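Local coordinates for internalin (Listeria monocytogenes serotype 4b, PDB 4FMZ), which is a leucine-rich-repeat surface protein of the internalin family, probably involved in bacterial adhesion to and invasion of host cells, at residues Glu23-Arg26 with Ala27-Lys31; Lys168-Thr171 with Pro172-Asn175. All coordinates share one frame; numbering follows the deposited sequence.

Interaction 1: Glu23-Arg26 with Ala27-Lys31; sequences EGIR and AVLQK
Arg26 reaches across the last turn of helix 19-29 and gives one guanidinium hydrogen, on NH1, to the backbone oxygen of Lys31, at 2.8 Å from NH1 to O. The oxygen lies in the guanidinium plane, and NH1 meets it almost head-on, with a C=O...N angle of 170°. Along another edge of the same plane, Glu23 is held side-on: Arg26 NE bonds to Glu23 OE1 at 2.9 Å and Arg26 NH2 forms a salt bridge with Glu23 OE2 at 2.8 Å. The carboxylate is tilted against the guanidinium, with OE1 met 36° out of its own plane. Three nitrogens are thus engaged, which fixes the rotation of the group, while Ala27 CA sits over one face. CG of Arg26 runs anti to its backbone N (chi1 -176°), and bends at chi2 and chi3 fold the chain back so that NE can face Glu23. Arg26 also contributes its carbonyl: Lys31 N bonds to Arg26 O at 3.0 Å.

The closely packed part is the buried side, where Ile25 and Leu29 run side by side, pointing the same way, with Ile25 CG2 3.9 Å from Leu29 CD1; Phe16 and Leu49 pack on Ile25, Val38 and Ile46 on Leu29. On the exposed side the side chains of Glu23 and Gln30 touch the other segment lightly at most, and Val28 is also exposed, though it packs in part on Ile46 and Leu49. Lys31 sends its amine away from Arg26 to a salt bridge with Glu42. Gln30 leaves the helix with positive phi, and the chain closes on the last turn through the Lys31 N to Arg26 O bond and a weak one from Gln30 N to Ala27 O (3.3 Å): a Schellman motif ending a helix of the internalin N-terminal cap.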
loop_
_atom_site.group_PDB
_atom_site.type_symbol
_atom_site.label_atom_id
_atom_site.label_comp_id
_atom_site.label_asym_id
_atom_site.label_seq_id
_atom_site.Cartn_x
_atom_site.Cartn_y
_atom_site.Cartn_z
ATOM N N GLU A 23 2.287 29.339 -12.571
ATOM C CA GLU A 23 3.542 29.488 -11.828
ATOM C C GLU A 23 4.475 28.284 -12.068
ATOM O O GLU A 23 5.667 28.483 -12.267
ATOM C CB GLU A 23 3.283 29.705 -10.324
ATOM C CG GLU A 23 4.505 29.707 -9.414
ATOM C CD GLU A 23 5.672 30.608 -9.766
ATOM O OE1 GLU A 23 5.466 31.655 -10.424
ATOM O OE2 GLU A 23 6.801 30.267 -9.349
ATOM N N GLY A 24 3.926 27.072 -12.109
ATOM C CA GLY A 24 4.702 25.863 -12.364
ATOM C C GLY A 24 5.291 25.809 -13.756
ATOM O O GLY A 24 6.406 25.308 -13.937
ATOM N N ILE A 25 4.529 26.304 -14.758
ATOM C CA ILE A 25 4.975 26.402 -16.152
ATOM C C ILE A 25 6.110 27.439 -16.232
ATOM O O ILE A 25 7.143 27.163 -16.845
ATOM C CB ILE A 25 3.789 26.721 -17.125
ATOM C CG1 ILE A 25 2.723 25.585 -17.115
ATOM C CG2 ILE A 25 4.277 26.989 -18.563
ATOM C CD1 ILE A 25 3.179 24.182 -17.622
ATOM N N ARG A 26 5.919 28.621 -15.597
ATOM C CA ARG A 26 6.927 29.689 -15.533
ATOM C C ARG A 26 8.226 29.153 -14.927
ATOM O O ARG A 26 9.289 29.344 -15.517
ATOM C CB ARG A 26 6.408 30.884 -14.707
ATOM C CG ARG A 26 7.383 32.072 -14.689
ATOM C CD ARG A 26 7.461 32.811 -13.353
ATOM N NE ARG A 26 7.780 31.968 -12.186
ATOM C CZ ARG A 26 8.994 31.530 -11.846
ATOM N NH1 ARG A 26 10.042 31.794 -12.612
ATOM N NH2 ARG A 26 9.164 30.815 -10.745
ATOM N N ALA A 27 8.120 28.429 -13.785
ATOM C CA ALA A 27 9.263 27.870 -13.065
ATOM C C ALA A 27 10.007 26.810 -13.877
ATOM O O ALA A 27 11.237 26.866 -13.921
ATOM C CB ALA A 27 8.825 27.291 -11.728
ATOM N N VAL A 28 9.296 25.866 -14.528
ATOM C CA VAL A 28 9.957 24.808 -15.296
ATOM C C VAL A 28 10.676 25.394 -16.538
ATOM O O VAL A 28 11.746 24.901 -16.892
ATOM C CB VAL A 28 9.019 23.614 -15.646
ATOM C CG1 VAL A 28 7.998 23.961 -16.733
ATOM C CG2 VAL A 28 9.813 22.361 -16.011
ATOM N N LEU A 29 10.120 26.449 -17.166
ATOM C CA LEU A 29 10.726 27.054 -18.350
ATOM C C LEU A 29 11.692 28.198 -17.991
ATOM O O LEU A 29 12.297 28.788 -18.886
ATOM C CB LEU A 29 9.628 27.549 -19.308
ATOM C CG LEU A 29 8.815 26.459 -20.039
ATOM C CD1 LEU A 29 7.537 27.033 -20.617
ATOM C CD2 LEU A 29 9.625 25.767 -21.147
ATOM N N GLN A 30 11.833 28.498 -16.680
ATOM C CA GLN A 30 12.682 29.552 -16.105
ATOM C C GLN A 30 12.401 30.919 -16.772
ATOM O O GLN A 30 13.312 31.656 -17.167
ATOM C CB GLN A 30 14.167 29.167 -16.133
ATOM C CG GLN A 30 14.433 28.022 -15.152
ATOM C CD GLN A 30 15.868 27.694 -14.935
ATOM O OE1 GLN A 30 16.753 28.539 -15.029
ATOM N NE2 GLN A 30 16.108 26.441 -14.594
ATOM N N LYS A 31 11.103 31.248 -16.877
ATOM C CA LYS A 31 10.637 32.537 -17.396
ATOM C C LYS A 31 10.604 33.523 -16.231
ATOM O O LYS A 31 10.519 33.100 -15.075
ATOM C CB LYS A 31 9.249 32.410 -18.069
ATOM C CG LYS A 31 9.232 31.552 -19.343
ATOM C CD LYS A 31 9.845 32.246 -20.534
ATOM C CE LYS A 31 9.925 31.326 -21.730
ATOM N NZ LYS A 31 10.689 31.943 -22.837
#

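Interaction 2: Lys168-Thr171 with Pro172-Asn175; sequences KDVT and PIAN
Asp169 OD1 takes two hydrogen bonds from Thr171, one from the hydroxyl at 2.6 Å from OG1 and one from the backbone N at 3.0 Å. The hydroxyl uses the syn lone pair of the carboxylate oxygen, whereas the amide comes from above the carboxylate plane, 40° out of it; the amide bond makes an Asx turn. Thr171 OG1 stands beside its own backbone N (chi1 -56°), which lets both donors converge on one oxygen. The turn leads straight into Pro172, whose CD lies 3.8 Å from Asp169 O. Two backbone bonds then wind the chain: Ile173 N to Val170 O and Ala174 N to Thr171 O, each 3.0 Å, each with the donor well above the carbonyl plane. On the buried side Val170 and Ile173 cross obliquely, and Val170 CB lies 4.0 Å from Ile173 CD1. This short helical turn lies on the convex side of the solenoid, in the loop between strands 159-161 and 181-183. Val170 packs on Ile189 and Ile173 on Leu148 and Leu179, while Ala174 O accepts from Ser197 OG and Asn175 ND2 bonds to Ser152 O, tying the turn to the loops of the neighbouring coils.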
loop_
_atom_site.group_PDB
_atom_site.type_symbol
_atom_site.label_atom_id
_atom_site.label_comp_id
_atom_site.label_asym_id
_atom_site.label_seq_id
_atom_site.Cartn_x
_atom_site.Cartn_y
_atom_site.Cartn_z
ATOM N N LYS A 168 -15.192 -5.357 -1.022
ATOM C CA LYS A 168 -15.514 -6.649 -0.428
ATOM C C LYS A 168 -14.883 -7.765 -1.245
ATOM O O LYS A 168 -14.124 -8.586 -0.725
ATOM C CB LYS A 168 -17.041 -6.851 -0.401
ATOM C CG LYS A 168 -17.722 -6.395 0.866
ATOM C CD LYS A 168 -18.652 -7.475 1.405
ATOM C CE LYS A 168 -19.225 -7.068 2.744
ATOM N NZ LYS A 168 -18.267 -7.292 3.862
ATOM N N ASP A 169 -15.218 -7.771 -2.548
ATOM C CA ASP A 169 -14.862 -8.779 -3.536
ATOM C C ASP A 169 -13.484 -8.516 -4.154
ATOM O O ASP A 169 -13.301 -7.550 -4.881
ATOM C CB ASP A 169 -15.958 -8.826 -4.611
ATOM C CG ASP A 169 -15.842 -9.970 -5.591
ATOM O OD1 ASP A 169 -14.863 -10.740 -5.493
ATOM O OD2 ASP A 169 -16.720 -10.085 -6.467
ATOM N N VAL A 170 -12.520 -9.396 -3.867
ATOM C CA VAL A 170 -11.159 -9.233 -4.377
ATOM C C VAL A 170 -10.908 -10.175 -5.594
ATOM O O VAL A 170 -9.761 -10.305 -6.021
ATOM C CB VAL A 170 -10.076 -9.380 -3.260
ATOM C CG1 VAL A 170 -10.246 -8.305 -2.190
ATOM C CG2 VAL A 170 -10.071 -10.769 -2.618
ATOM N N THR A 171 -11.977 -10.788 -6.166
ATOM C CA THR A 171 -11.877 -11.696 -7.327
ATOM C C THR A 171 -11.111 -11.040 -8.509
ATOM O O THR A 171 -10.229 -11.710 -9.042
ATOM C CB THR A 171 -13.260 -12.235 -7.791
ATOM O OG1 THR A 171 -13.915 -12.868 -6.694
ATOM C CG2 THR A 171 -13.150 -13.255 -8.916
ATOM N N PRO A 172 -11.328 -9.750 -8.887
ATOM C CA PRO A 172 -10.533 -9.185 -10.002
ATOM C C PRO A 172 -9.018 -9.188 -9.754
ATOM O O PRO A 172 -8.261 -9.260 -10.723
ATOM C CB PRO A 172 -11.051 -7.748 -10.115
ATOM C CG PRO A 172 -12.420 -7.798 -9.520
ATOM C CD PRO A 172 -12.310 -8.760 -8.389
ATOM N N ILE A 173 -8.579 -9.105 -8.471
ATOM C CA ILE A 173 -7.150 -9.062 -8.099
ATOM C C ILE A 173 -6.489 -10.439 -8.356
ATOM O O ILE A 173 -5.273 -10.495 -8.559
ATOM C CB ILE A 173 -6.941 -8.577 -6.633
ATOM C CG1 ILE A 173 -7.561 -7.176 -6.427
ATOM C CG2 ILE A 173 -5.442 -8.563 -6.245
ATOM C CD1 ILE A 173 -7.587 -6.727 -4.966
ATOM N N ALA A 174 -7.280 -11.531 -8.384
ATOM C CA ALA A 174 -6.756 -12.879 -8.652
ATOM C C ALA A 174 -6.016 -12.949 -10.003
ATOM O O ALA A 174 -5.063 -13.720 -10.135
ATOM C CB ALA A 174 -7.879 -13.905 -8.626
ATOM N N ASN A 175 -6.426 -12.115 -10.983
ATOM C CA ASN A 175 -5.827 -12.081 -12.323
ATOM C C ASN A 175 -4.446 -11.439 -12.365
ATOM O O ASN A 175 -3.709 -11.604 -13.345
ATOM C CB ASN A 175 -6.737 -11.302 -13.280
ATOM C CG ASN A 175 -8.001 -11.997 -13.693
ATOM O OD1 ASN A 175 -8.356 -13.069 -13.200
ATOM N ND2 ASN A 175 -8.689 -11.407 -14.653
#

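Both contacts are local, each within its own continuous stretch, but they occupy different parts of the molecule: interaction 1 the N-terminal cap, interaction 2 a coil near the middle of the repeat array, with centres about 43 Å apart and no touch between them. Interaction 1 is a surface contact at the end of a regular helix, and its distinctive chemistry is charged, a guanidinium linking a carboxylate to a backbone oxygen. Interaction 2, partly buried, has a neutral donor pair on a carboxylate and only a brief helical turn. Each packs an aliphatic pair three or four residues apart against neighbouring apolar side chains, with its carboxylate on the exposed side.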